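Local coordinates for Mgp-operon protein 3 (Mycoplasma pneumoniae, PDB 6RJ1) that probably helps the bacterium attach to host cells, as an extracellular component of its surface adhesion machinery, at residues Val139-Gln144 with Ser156-Leu161; Gly463-Met468 with Trp479-Asp484; Thr581-Asp586 with Val595-Gly600; Lys886-Ile891 with Ile922-Asp927. One frame throughout, in Å; residues are numbered along the deposited sequence.

Interaction 1 of 4, residues Val139-Gln144 with Ser156-Leu161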
loop_
_atom_site.group_PDB
_atom_site.type_symbol
_atom_site.label_atom_id
_atom_site.label_comp_id
_atom_site.label_asym_id
_atom_site.label_seq_id
_atom_site.Cartn_x
_atom_site.Cartn_y
_atom_site.Cartn_z
ATOM N N VAL A 139 19.363 9.334 8.264
ATOM C CA VAL A 139 18.860 9.573 9.616
ATOM C C VAL A 139 20.069 9.676 10.553
ATOM O O VAL A 139 20.836 8.723 10.688
ATOM C CB VAL A 139 17.729 8.616 10.088
ATOM C CG1 VAL A 139 18.169 7.154 10.124
ATOM C CG2 VAL A 139 17.158 9.057 11.428
ATOM N N LYS A 140 20.285 10.873 11.114
ATOM C CA LYS A 140 21.450 11.179 11.941
ATOM C C LYS A 140 21.378 10.533 13.321
ATOM O O LYS A 140 20.381 10.696 14.027
ATOM C CB LYS A 140 21.670 12.710 12.005
ATOM C CG LYS A 140 22.721 13.219 12.996
ATOM C CD LYS A 140 22.068 14.157 14.027
ATOM C CE LYS A 140 23.026 14.759 15.026
ATOM N NZ LYS A 140 23.823 15.870 14.438
ATOM N N GLN A 141 22.448 9.790 13.689
ATOM C CA GLN A 141 22.603 9.145 14.996
ATOM C C GLN A 141 22.775 10.280 15.990
ATOM O O GLN A 141 23.663 11.118 15.812
ATOM C CB GLN A 141 23.815 8.208 15.003
ATOM C CG GLN A 141 23.469 6.829 15.525
ATOM C CD GLN A 141 24.668 5.933 15.621
ATOM O OE1 GLN A 141 25.100 5.571 16.718
ATOM N NE2 GLN A 141 25.221 5.531 14.477
ATOM N N GLU A 142 21.882 10.366 16.979
ATOM C CA GLU A 142 21.830 11.499 17.886
ATOM C C GLU A 142 22.973 11.543 18.923
ATOM O O GLU A 142 24.087 11.868 18.521
ATOM C CB GLU A 142 20.445 11.614 18.524
ATOM C CG GLU A 142 19.413 11.926 17.454
ATOM C CD GLU A 142 18.215 12.744 17.875
ATOM O OE1 GLU A 142 17.579 12.394 18.895
ATOM O OE2 GLU A 142 17.895 13.721 17.163
ATOM N N SER A 143 22.695 11.263 20.224
ATOM C CA SER A 143 23.549 11.309 21.435
ATOM C C SER A 143 22.768 12.109 22.486
ATOM O O SER A 143 23.098 12.067 23.673
ATOM C CB SER A 143 24.892 12.000 21.186
ATOM O OG SER A 143 25.819 11.179 20.493
ATOM N N GLN A 144 21.718 12.832 22.019
ATOM C CA GLN A 144 20.813 13.701 22.783
ATOM C C GLN A 144 19.751 12.887 23.554
ATOM O O GLN A 144 18.549 12.985 23.275
ATOM C CB GLN A 144 20.161 14.747 21.845
ATOM C CG GLN A 144 21.152 15.715 21.194
ATOM C CD GLN A 144 20.928 15.864 19.706
ATOM O OE1 GLN A 144 21.252 14.978 18.904
ATOM N NE2 GLN A 144 20.384 17.002 19.305
ATOM N N SER A 156 12.729 14.949 15.888
ATOM C CA SER A 156 13.713 13.906 15.614
ATOM C C SER A 156 13.124 12.626 15.035
ATOM O O SER A 156 12.440 11.876 15.741
ATOM C CB SER A 156 14.522 13.598 16.871
ATOM O OG SER A 156 15.363 12.470 16.699
ATOM N N LEU A 157 13.450 12.347 13.764
ATOM C CA LEU A 157 13.055 11.123 13.079
ATOM C C LEU A 157 13.765 9.933 13.737
ATOM O O LEU A 157 13.161 8.874 13.896
ATOM C CB LEU A 157 13.387 11.222 11.585
ATOM C CG LEU A 157 13.162 9.990 10.685
ATOM C CD1 LEU A 157 11.721 9.464 10.754
ATOM C CD2 LEU A 157 13.502 10.317 9.266
ATOM N N TYR A 158 15.021 10.135 14.174
ATOM C CA TYR A 158 15.811 9.124 14.873
ATOM C C TYR A 158 15.068 8.588 16.112
ATOM O O TYR A 158 15.002 7.370 16.310
ATOM C CB TYR A 158 17.201 9.666 15.252
ATOM C CG TYR A 158 18.044 8.628 15.958
ATOM C CD1 TYR A 158 18.665 7.608 15.246
ATOM C CD2 TYR A 158 18.160 8.621 17.343
ATOM C CE1 TYR A 158 19.401 6.618 15.894
ATOM C CE2 TYR A 158 18.900 7.642 18.001
ATOM C CZ TYR A 158 19.500 6.631 17.272
ATOM O OH TYR A 158 20.205 5.644 17.899
ATOM N N LYS A 159 14.494 9.498 16.920
ATOM C CA LYS A 159 13.747 9.149 18.125
ATOM C C LYS A 159 12.534 8.283 17.804
ATOM O O LYS A 159 12.279 7.319 18.527
ATOM C CB LYS A 159 13.358 10.404 18.922
ATOM C CG LYS A 159 14.525 11.019 19.674
ATOM C CD LYS A 159 14.071 12.044 20.696
ATOM C CE LYS A 159 15.236 12.709 21.393
ATOM N NZ LYS A 159 15.810 13.815 20.578
ATOM N N THR A 160 11.828 8.590 16.689
ATOM C CA THR A 160 10.660 7.834 16.210
ATOM C C THR A 160 11.070 6.418 15.826
ATOM O O THR A 160 10.383 5.468 16.197
ATOM C CB THR A 160 10.007 8.526 14.990
ATOM O OG1 THR A 160 9.767 9.902 15.271
ATOM C CG2 THR A 160 8.702 7.841 14.539
ATOM N N LEU A 161 12.181 6.287 15.069
ATOM C CA LEU A 161 12.686 5.014 14.576
ATOM C C LEU A 161 13.155 4.079 15.679
ATOM O O LEU A 161 13.036 2.860 15.540
ATOM C CB LEU A 161 13.770 5.231 13.518
ATOM C CG LEU A 161 13.323 5.966 12.242
ATOM C CD1 LEU A 161 14.511 6.375 11.408
ATOM C CD2 LEU A 161 12.318 5.144 11.423
#
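Glu142 and Lys159 supply the charged part of this contact. Lys159 NZ bonds to Glu142 OE1 at 2.8 Å in a salt bridge, arriving on the syn side of the carboxylate only 16° out of its plane, with the two side chains crossing at about a right angle. A long, flexible lysine suits the place because its CB does not face the loop, yet its end can bend round to the acid. The other carboxylate oxygen, Glu142 OE2, takes a weak hydrogen bond from Ser156 OG at 2.9 Å.

Ser156 also works as the N-cap of helix 157-163: its OG accepts from Lys159 N at 3.1 Å. Being small and able both to donate and to accept, serine links the acid to the helix start, where a negative charge would probably be favoured by the helix dipole.

The aromatic contact belongs to Tyr158, which points its CB at the loop; with CG anti to the backbone N (chi1 -179°), the ring is laid against Gln141 and Glu142. Glu142 N sits over the centre of one face and Gln141 CA over its rim, while Glu142 CG meets Tyr158 CD2 at 3.5 Å. The phenol oxygen bonds to Gln67 O.

Apolar packing centres on Val139. Its CG2 lies near the plane of the tyrosine ring, 3.9 Å from Tyr158 CB, and meets Leu161 CD1 tip to tip at 3.8 Å. Trp492 packs on Val139 of the loop and on Leu157 and Leu161 of the helix, so strand 487-492 adjoins both.

Interaction 2 of 4, residues Gly463-Met468 with Trp479-Asp484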
loop_
_atom_site.group_PDB
_atom_site.type_symbol
_atom_site.label_atom_id
_atom_site.label_comp_id
_atom_site.label_asym_id
_atom_site.label_seq_id
_atom_site.Cartn_x
_atom_site.Cartn_y
_atom_site.Cartn_z
ATOM N N GLY A 463 16.323 11.880 -17.424
ATOM C CA GLY A 463 17.561 11.689 -16.667
ATOM C C GLY A 463 17.388 11.377 -15.194
ATOM O O GLY A 463 18.378 11.222 -14.473
ATOM N N GLN A 464 16.133 11.285 -14.742
ATOM C CA GLN A 464 15.806 10.988 -13.349
ATOM C C GLN A 464 15.109 9.648 -13.259
ATOM O O GLN A 464 14.215 9.356 -14.058
ATOM C CB GLN A 464 14.925 12.083 -12.717
ATOM C CG GLN A 464 15.537 13.469 -12.767
ATOM C CD GLN A 464 15.347 14.177 -11.467
ATOM O OE1 GLN A 464 16.099 13.967 -10.513
ATOM N NE2 GLN A 464 14.336 15.036 -11.404
ATOM N N ILE A 465 15.522 8.838 -12.286
ATOM C CA ILE A 465 14.929 7.532 -12.042
ATOM C C ILE A 465 14.250 7.572 -10.692
ATOM O O ILE A 465 14.857 7.992 -9.704
ATOM C CB ILE A 465 15.957 6.373 -12.172
ATOM C CG1 ILE A 465 16.600 6.338 -13.580
ATOM C CG2 ILE A 465 15.313 5.030 -11.846
ATOM C CD1 ILE A 465 17.983 6.833 -13.642
ATOM N N VAL A 466 12.980 7.171 -10.665
ATOM C CA VAL A 466 12.173 7.110 -9.454
ATOM C C VAL A 466 11.947 5.643 -9.120
ATOM O O VAL A 466 11.562 4.874 -9.994
ATOM C CB VAL A 466 10.843 7.912 -9.561
ATOM C CG1 VAL A 466 10.122 7.975 -8.212
ATOM C CG2 VAL A 466 11.088 9.323 -10.098
ATOM N N VAL A 467 12.229 5.248 -7.873
ATOM C CA VAL A 467 12.052 3.872 -7.388
ATOM C C VAL A 467 11.131 3.910 -6.183
ATOM O O VAL A 467 11.329 4.739 -5.304
ATOM C CB VAL A 467 13.401 3.150 -7.085
ATOM C CG1 VAL A 467 13.177 1.745 -6.521
ATOM C CG2 VAL A 467 14.291 3.095 -8.328
ATOM N N MET A 468 10.101 3.055 -6.171
ATOM C CA MET A 468 9.125 2.954 -5.077
ATOM C C MET A 468 8.929 1.491 -4.656
ATOM O O MET A 468 9.345 0.572 -5.377
ATOM C CB MET A 468 7.795 3.627 -5.448
ATOM C CG MET A 468 7.873 5.134 -5.472
ATOM S SD MET A 468 6.282 5.913 -5.842
ATOM C CE MET A 468 6.747 7.642 -5.819
ATOM N N TRP A 479 13.010 6.498 -3.949
ATOM C CA TRP A 479 14.182 7.086 -4.588
ATOM C C TRP A 479 13.864 8.020 -5.731
ATOM O O TRP A 479 12.907 7.798 -6.459
ATOM C CB TRP A 479 15.115 5.984 -5.100
ATOM C CG TRP A 479 15.994 5.413 -4.041
ATOM C CD1 TRP A 479 17.235 5.848 -3.683
ATOM C CD2 TRP A 479 15.697 4.297 -3.191
ATOM N NE1 TRP A 479 17.730 5.076 -2.656
ATOM C CE2 TRP A 479 16.816 4.099 -2.350
ATOM C CE3 TRP A 479 14.592 3.439 -3.060
ATOM C CZ2 TRP A 479 16.860 3.083 -1.391
ATOM C CZ3 TRP A 479 14.640 2.431 -2.111
ATOM C CH2 TRP A 479 15.761 2.260 -1.290
ATOM N N VAL A 480 14.676 9.065 -5.873
ATOM C CA VAL A 480 14.722 10.016 -6.978
ATOM C C VAL A 480 16.242 10.159 -7.208
ATOM O O VAL A 480 16.943 10.811 -6.417
ATOM C CB VAL A 480 14.017 11.384 -6.752
ATOM C CG1 VAL A 480 14.247 12.309 -7.950
ATOM C CG2 VAL A 480 12.527 11.213 -6.499
ATOM N N VAL A 481 16.755 9.446 -8.212
ATOM C CA VAL A 481 18.190 9.420 -8.507
ATOM C C VAL A 481 18.486 9.939 -9.902
ATOM O O VAL A 481 17.647 9.836 -10.795
ATOM C CB VAL A 481 18.830 8.015 -8.264
ATOM C CG1 VAL A 481 18.843 7.655 -6.788
ATOM C CG2 VAL A 481 18.131 6.925 -9.071
ATOM N N GLY A 482 19.680 10.490 -10.072
ATOM C CA GLY A 482 20.146 10.965 -11.367
ATOM C C GLY A 482 20.784 9.814 -12.115
ATOM O O GLY A 482 21.420 8.945 -11.505
ATOM N N GLU A 483 20.600 9.786 -13.438
ATOM C CA GLU A 483 21.177 8.768 -14.317
ATOM C C GLU A 483 22.716 8.858 -14.243
ATOM O O GLU A 483 23.398 7.839 -14.157
ATOM C CB GLU A 483 20.686 9.014 -15.749
ATOM C CG GLU A 483 20.804 7.816 -16.670
ATOM C CD GLU A 483 20.374 8.056 -18.105
ATOM O OE1 GLU A 483 20.602 7.150 -18.940
ATOM O OE2 GLU A 483 19.820 9.141 -18.401
ATOM N N ASP A 484 23.232 10.095 -14.215
ATOM C CA ASP A 484 24.640 10.464 -14.134
ATOM C C ASP A 484 25.309 10.086 -12.799
ATOM O O ASP A 484 26.534 9.927 -12.775
ATOM C CB ASP A 484 24.777 11.980 -14.369
ATOM C CG ASP A 484 23.896 12.823 -13.450
ATOM O OD1 ASP A 484 22.648 12.743 -13.580
ATOM O OD2 ASP A 484 24.453 13.557 -12.599
#
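Ile465 and Val481 form a hydrogen-bonded antiparallel pair, Ile465 N to Val481 O and Val481 N to Ile465 O, each 2.8 Å long and close to straight. Val467 and Trp479 make the next such pair, with Trp479 N to Val467 O at 2.8 Å and Val467 N to Trp479 O at 3.0 Å. Beyond the last bridge, Glu483 N still reaches Gly463 O at 2.8 Å; Gly463 has a positive phi (76°), a conformation natural to glycine.

On the face of Ile465, Val467, Trp479 and Val481, Ile465 CB packs on Val481 CG2 at 3.8 Å and Val467 CB on Trp479 CB at 3.9 Å. Beta-branched residues suit extended chain and fill a buried layer well. Ile465 carries CG1 beside its backbone N (chi1 -59°), which lets CD1 run on to Glu483 CA, 3.8 Å away.

The two segments are arms of hairpin 464-468/477-482, flanked by strands 457-461 and 487-492. This four-stranded meander is half of an eight-stranded mixed sheet, in which 487-492 runs parallel to 125-135; it may correspond to a blade of the beta-propeller clan that includes the adhesin family.

Farther out, Val115, Ile132 and Leu134 of strands 114-121 and 125-135 cover that face, and Trp479 NE1 bonds to Ala135 O. Val466 and Val480 look the other way, onto Leu704 of helix 701-712. The Glu483 carboxylate is positioned by a hydrogen bond from Tyr460 OH and a salt bridge with Lys52.

Interaction 3 of 4, residues Thr581-Asp586 with Val595-Gly600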
loop_
_atom_site.group_PDB
_atom_site.type_symbol
_atom_site.label_atom_id
_atom_site.label_comp_id
_atom_site.label_asym_id
_atom_site.label_seq_id
_atom_site.Cartn_x
_atom_site.Cartn_y
_atom_site.Cartn_z
ATOM N N THR A 581 -12.890 7.399 11.994
ATOM C CA THR A 581 -13.013 8.801 11.578
ATOM C C THR A 581 -14.142 9.011 10.573
ATOM O O THR A 581 -14.104 9.969 9.800
ATOM C CB THR A 581 -11.690 9.330 11.050
ATOM O OG1 THR A 581 -11.293 8.557 9.919
ATOM C CG2 THR A 581 -10.613 9.373 12.107
ATOM N N THR A 582 -15.148 8.127 10.591
ATOM C CA THR A 582 -16.291 8.200 9.686
ATOM C C THR A 582 -17.123 9.444 9.984
ATOM O O THR A 582 -17.402 9.730 11.147
ATOM C CB THR A 582 -17.094 6.892 9.758
ATOM O OG1 THR A 582 -16.206 5.812 9.464
ATOM C CG2 THR A 582 -18.278 6.866 8.797
ATOM N N ALA A 583 -17.504 10.182 8.927
ATOM C CA ALA A 583 -18.331 11.383 8.998
ATOM C C ALA A 583 -19.644 11.064 9.705
ATOM O O ALA A 583 -20.214 9.996 9.480
ATOM C CB ALA A 583 -18.613 11.891 7.593
ATOM N N GLY A 584 -20.095 11.984 10.555
ATOM C CA GLY A 584 -21.329 11.844 11.326
ATOM C C GLY A 584 -22.580 11.656 10.488
ATOM O O GLY A 584 -22.599 12.015 9.306
ATOM N N LEU A 585 -23.636 11.084 11.097
ATOM C CA LEU A 585 -24.917 10.840 10.429
ATOM C C LEU A 585 -25.594 12.142 9.993
ATOM O O LEU A 585 -26.292 12.175 8.980
ATOM C CB LEU A 585 -25.858 10.030 11.332
ATOM C CG LEU A 585 -25.535 8.548 11.494
ATOM C CD1 LEU A 585 -26.322 7.946 12.637
ATOM C CD2 LEU A 585 -25.806 7.771 10.220
ATOM N N ASP A 586 -25.343 13.209 10.751
ATOM C CA ASP A 586 -25.865 14.561 10.575
ATOM C C ASP A 586 -24.973 15.456 9.690
ATOM O O ASP A 586 -25.156 16.676 9.692
ATOM C CB ASP A 586 -26.054 15.207 11.962
ATOM C CG ASP A 586 -24.763 15.387 12.743
ATOM O OD1 ASP A 586 -23.946 14.434 12.780
ATOM O OD2 ASP A 586 -24.571 16.468 13.321
ATOM N N VAL A 595 -16.305 14.991 3.683
ATOM C CA VAL A 595 -14.881 14.777 3.954
ATOM C C VAL A 595 -14.339 15.781 4.985
ATOM O O VAL A 595 -13.381 15.464 5.695
ATOM C CB VAL A 595 -14.001 14.692 2.678
ATOM C CG1 VAL A 595 -14.421 13.510 1.814
ATOM C CG2 VAL A 595 -14.019 15.995 1.876
ATOM N N GLU A 596 -14.962 16.968 5.089
ATOM C CA GLU A 596 -14.549 17.978 6.060
ATOM C C GLU A 596 -15.308 17.845 7.390
ATOM O O GLU A 596 -15.051 18.629 8.303
ATOM C CB GLU A 596 -14.641 19.404 5.483
ATOM C CG GLU A 596 -13.637 19.687 4.373
ATOM C CD GLU A 596 -13.587 21.114 3.852
ATOM O OE1 GLU A 596 -12.462 21.649 3.714
ATOM O OE2 GLU A 596 -14.661 21.694 3.570
ATOM N N ASN A 597 -16.222 16.846 7.516
ATOM C CA ASN A 597 -16.975 16.594 8.753
ATOM C C ASN A 597 -16.025 16.321 9.907
ATOM O O ASN A 597 -15.053 15.593 9.765
ATOM C CB ASN A 597 -17.990 15.473 8.589
ATOM C CG ASN A 597 -18.872 15.289 9.796
ATOM O OD1 ASN A 597 -18.635 14.421 10.626
ATOM N ND2 ASN A 597 -19.917 16.093 9.920
ATOM N N THR A 598 -16.291 16.954 11.034
ATOM C CA THR A 598 -15.461 16.966 12.239
ATOM C C THR A 598 -15.465 15.622 13.034
ATOM O O THR A 598 -14.551 15.419 13.831
ATOM C CB THR A 598 -15.891 18.200 13.031
ATOM O OG1 THR A 598 -14.929 19.217 12.792
ATOM C CG2 THR A 598 -16.113 17.964 14.521
ATOM N N ALA A 599 -16.429 14.708 12.796
ATOM C CA ALA A 599 -16.506 13.439 13.533
ATOM C C ALA A 599 -15.205 12.638 13.533
ATOM O O ALA A 599 -14.765 12.145 12.487
ATOM C CB ALA A 599 -17.665 12.588 13.039
ATOM N N GLY A 600 -14.580 12.582 14.709
ATOM C CA GLY A 600 -13.344 11.847 14.959
ATOM C C GLY A 600 -12.058 12.553 14.590
ATOM O O GLY A 600 -11.014 11.906 14.529
#
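Asn597 and Gly584 make the hydrogen-bonded end of this contact. Asn597 OD1 accepts from Gly584 N at 2.8 Å along a nearly straight bond (171°), and from Ala599 N, two residues on, at 3.1 Å. The oxygen is thus held by one N-H from each segment, both standing well above the amide plane, on opposite faces. With CG anti to the backbone N (chi1 -174°), the amide is carried across to the neighbouring loop, and its ND2 is turned to Ser622 OG, which fixes the rotation of the group. Small residues let the backbones come near: Ala583 CB rests on Asn597 CB at 3.8 Å, and the methyl Ala599 CB is tucked beside Thr582 O at 3.4 Å and Gly584 N at 3.5 Å.

The Ala599 N bond closes an Asx turn in the chain leading from helix 591-595. Asparagine is apt here because its short amide can close the turn and still serve a second backbone. The loops on either side of that helix are thereby drawn together within the MgpC adhesin family region.

At the Thr581 end the packing is tight but direct bonds are few. Thr581 CA and Gly600 CA are only 4.6 Å apart, an approach that glycine, at its positive phi (83°), allows. Arg689 joins the segments indirectly, NE bonding to Thr581 O and NH2 to Asn597 O, and the threonine hydroxyl pairs with Thr690 OG1.

The loose side belongs to Glu596 and Thr598, partly exposed and directed away from 581-586, and to partly exposed Asp586, which bonds to Ser622 instead.

Interaction 4 of 4, residues Lys886-Ile891 with Ile922-Asp927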
loop_
_atom_site.group_PDB
_atom_site.type_symbol
_atom_site.label_atom_id
_atom_site.label_comp_id
_atom_site.label_asym_id
_atom_site.label_seq_id
_atom_site.Cartn_x
_atom_site.Cartn_y
_atom_site.Cartn_z
ATOM N N LYS A 886 -0.877 -23.080 -12.298
ATOM C CA LYS A 886 -0.760 -23.237 -13.733
ATOM C C LYS A 886 -1.847 -22.417 -14.397
ATOM O O LYS A 886 -3.006 -22.448 -13.969
ATOM C CB LYS A 886 -0.939 -24.722 -14.097
ATOM C CG LYS A 886 -0.137 -25.159 -15.301
ATOM C CD LYS A 886 0.455 -26.542 -15.079
ATOM C CE LYS A 886 1.954 -26.502 -14.878
ATOM N NZ LYS A 886 2.354 -25.717 -13.676
ATOM N N GLY A 887 -1.472 -21.701 -15.442
ATOM C CA GLY A 887 -2.420 -20.888 -16.185
ATOM C C GLY A 887 -2.146 -19.407 -16.157
ATOM O O GLY A 887 -1.144 -18.950 -15.601
ATOM N N TYR A 888 -3.063 -18.662 -16.760
ATOM C CA TYR A 888 -3.013 -17.214 -16.895
ATOM C C TYR A 888 -4.413 -16.677 -17.200
ATOM O O TYR A 888 -5.285 -17.429 -17.628
ATOM C CB TYR A 888 -2.031 -16.814 -18.029
ATOM C CG TYR A 888 -2.312 -17.482 -19.362
ATOM C CD1 TYR A 888 -1.732 -18.704 -19.687
ATOM C CD2 TYR A 888 -3.154 -16.888 -20.299
ATOM C CE1 TYR A 888 -1.998 -19.330 -20.906
ATOM C CE2 TYR A 888 -3.431 -17.506 -21.518
ATOM C CZ TYR A 888 -2.844 -18.724 -21.825
ATOM O OH TYR A 888 -3.132 -19.335 -23.034
ATOM N N ALA A 889 -4.604 -15.371 -17.024
ATOM C CA ALA A 889 -5.847 -14.666 -17.322
ATOM C C ALA A 889 -5.496 -13.237 -17.727
ATOM O O ALA A 889 -4.480 -12.700 -17.276
ATOM C CB ALA A 889 -6.759 -14.672 -16.103
ATOM N N VAL A 890 -6.292 -12.636 -18.614
ATOM C CA VAL A 890 -6.048 -11.270 -19.085
ATOM C C VAL A 890 -7.317 -10.405 -18.959
ATOM O O VAL A 890 -8.398 -10.801 -19.417
ATOM C CB VAL A 890 -5.424 -11.212 -20.514
ATOM C CG1 VAL A 890 -4.918 -9.813 -20.851
ATOM C CG2 VAL A 890 -4.297 -12.227 -20.677
ATOM N N ILE A 891 -7.168 -9.222 -18.341
ATOM C CA ILE A 891 -8.241 -8.239 -18.183
ATOM C C ILE A 891 -7.986 -7.042 -19.112
ATOM O O ILE A 891 -6.856 -6.578 -19.226
ATOM C CB ILE A 891 -8.435 -7.829 -16.696
ATOM C CG1 ILE A 891 -9.210 -8.926 -15.927
ATOM C CG2 ILE A 891 -9.112 -6.448 -16.553
ATOM C CD1 ILE A 891 -9.239 -8.800 -14.392
ATOM N N ILE A 922 -8.732 -14.160 -23.112
ATOM C CA ILE A 922 -7.419 -14.794 -23.082
ATOM C C ILE A 922 -7.258 -15.337 -21.670
ATOM O O ILE A 922 -6.988 -14.583 -20.735
ATOM C CB ILE A 922 -6.237 -13.876 -23.495
ATOM C CG1 ILE A 922 -6.462 -13.209 -24.870
ATOM C CG2 ILE A 922 -4.930 -14.678 -23.466
ATOM C CD1 ILE A 922 -5.429 -12.115 -25.268
ATOM N N ALA A 923 -7.514 -16.631 -21.508
ATOM C CA ALA A 923 -7.424 -17.327 -20.230
ATOM C C ALA A 923 -7.134 -18.798 -20.448
ATOM O O ALA A 923 -7.446 -19.344 -21.511
ATOM C CB ALA A 923 -8.713 -17.161 -19.442
ATOM N N SER A 924 -6.503 -19.420 -19.443
ATOM C CA SER A 924 -6.143 -20.833 -19.383
ATOM C C SER A 924 -5.831 -21.203 -17.938
ATOM O O SER A 924 -5.513 -20.342 -17.123
ATOM C CB SER A 924 -4.949 -21.139 -20.284
ATOM O OG SER A 924 -4.463 -22.458 -20.086
ATOM N N SER A 925 -5.933 -22.489 -17.629
ATOM C CA SER A 925 -5.654 -23.029 -16.306
ATOM C C SER A 925 -4.716 -24.234 -16.458
ATOM O O SER A 925 -4.402 -24.899 -15.471
ATOM C CB SER A 925 -6.959 -23.441 -15.627
ATOM O OG SER A 925 -7.671 -24.383 -16.416
ATOM N N GLN A 926 -4.244 -24.497 -17.682
ATOM C CA GLN A 926 -3.383 -25.642 -17.921
ATOM C C GLN A 926 -1.969 -25.294 -18.388
ATOM O O GLN A 926 -1.147 -26.206 -18.522
ATOM C CB GLN A 926 -4.062 -26.615 -18.914
ATOM C CG GLN A 926 -4.981 -27.657 -18.262
ATOM C CD GLN A 926 -6.239 -27.075 -17.648
ATOM O OE1 GLN A 926 -6.382 -26.992 -16.421
ATOM N NE2 GLN A 926 -7.181 -26.656 -18.487
ATOM N N ASP A 927 -1.652 -24.011 -18.625
ATOM C CA ASP A 927 -0.321 -23.732 -19.159
ATOM C C ASP A 927 0.451 -22.596 -18.506
ATOM O O ASP A 927 -0.142 -21.711 -17.901
ATOM C CB ASP A 927 -0.424 -23.480 -20.669
ATOM C CG ASP A 927 -0.594 -24.726 -21.515
ATOM O OD1 ASP A 927 0.089 -25.740 -21.232
ATOM O OD2 ASP A 927 -1.380 -24.677 -22.483
#
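Tyr888 O accepts one hydrogen bond from the opposite strand, from Ser924 N at 3.0 Å (157°), supplemented by a CA-H...O contact from Ala923 CA at 3.4 Å. Tyr888 N returns a bond to Ser924 O, also 3.0 Å. Gly887 CA lies against that same oxygen and Ser925 CA, and its backbone angles bring the preceding carbonyl O close as well; there is no room for a CB, hence glycine.

The tyrosine ring folds back over its partner. Because CG stands between the backbone N and carbonyl carbon (chi1 54°), Ser924 CB comes to lie over a ring face, 3.9 Å from the centroid of Tyr888 in a CH-pi contact. Serine is slim enough to fit beneath the ring, and its OG accepts from Gln926 N at 3.2 Å, an ST turn that bends the chain as the strand ends. Ile922 CG2 approaches the ring edge at Tyr888 CE2, 3.7 Å away, and lies alongside Val890 CG2 at 3.8 Å.

Strand 922-924 follows 914-920 after a short break, and both pair with 888-896 in an antiparallel sheet, while Ala889 and Gly887 bond to Phe867 and Asn869 on the other side. Ala889 and Ala923 form the non-hydrogen-bonded pair on the other face. Val942 and Thr944 of strand 939-945, with Leu929 of 928-933, pack on Tyr888, and Ile932 packs on Val890, bringing the next antiparallel sheet against the face of Tyr888 and Val890.

In the fold
The four contacts follow one another along the chain; none nests in or crosses another. Interaction 1 closes a loop of eleven residues, eight of them not modelled, and seats helix 157-163 beside strand 487-492. Interaction 2 closes the hairpin 464-468/477-482 within the eight-stranded sheet that interaction 1 borders through 487-492; their nearest atoms are about 12 Å apart. Interaction 3 draws together the loops flanking helix 591-595, its centre about 36 Å from that of interaction 1. Interaction 4 spans thirty residues, including strand 914-920, and ties up a C-terminal sheet; it and interaction 1 lie on opposite sides of the chain's centre, about 50 Å apart between contact centres.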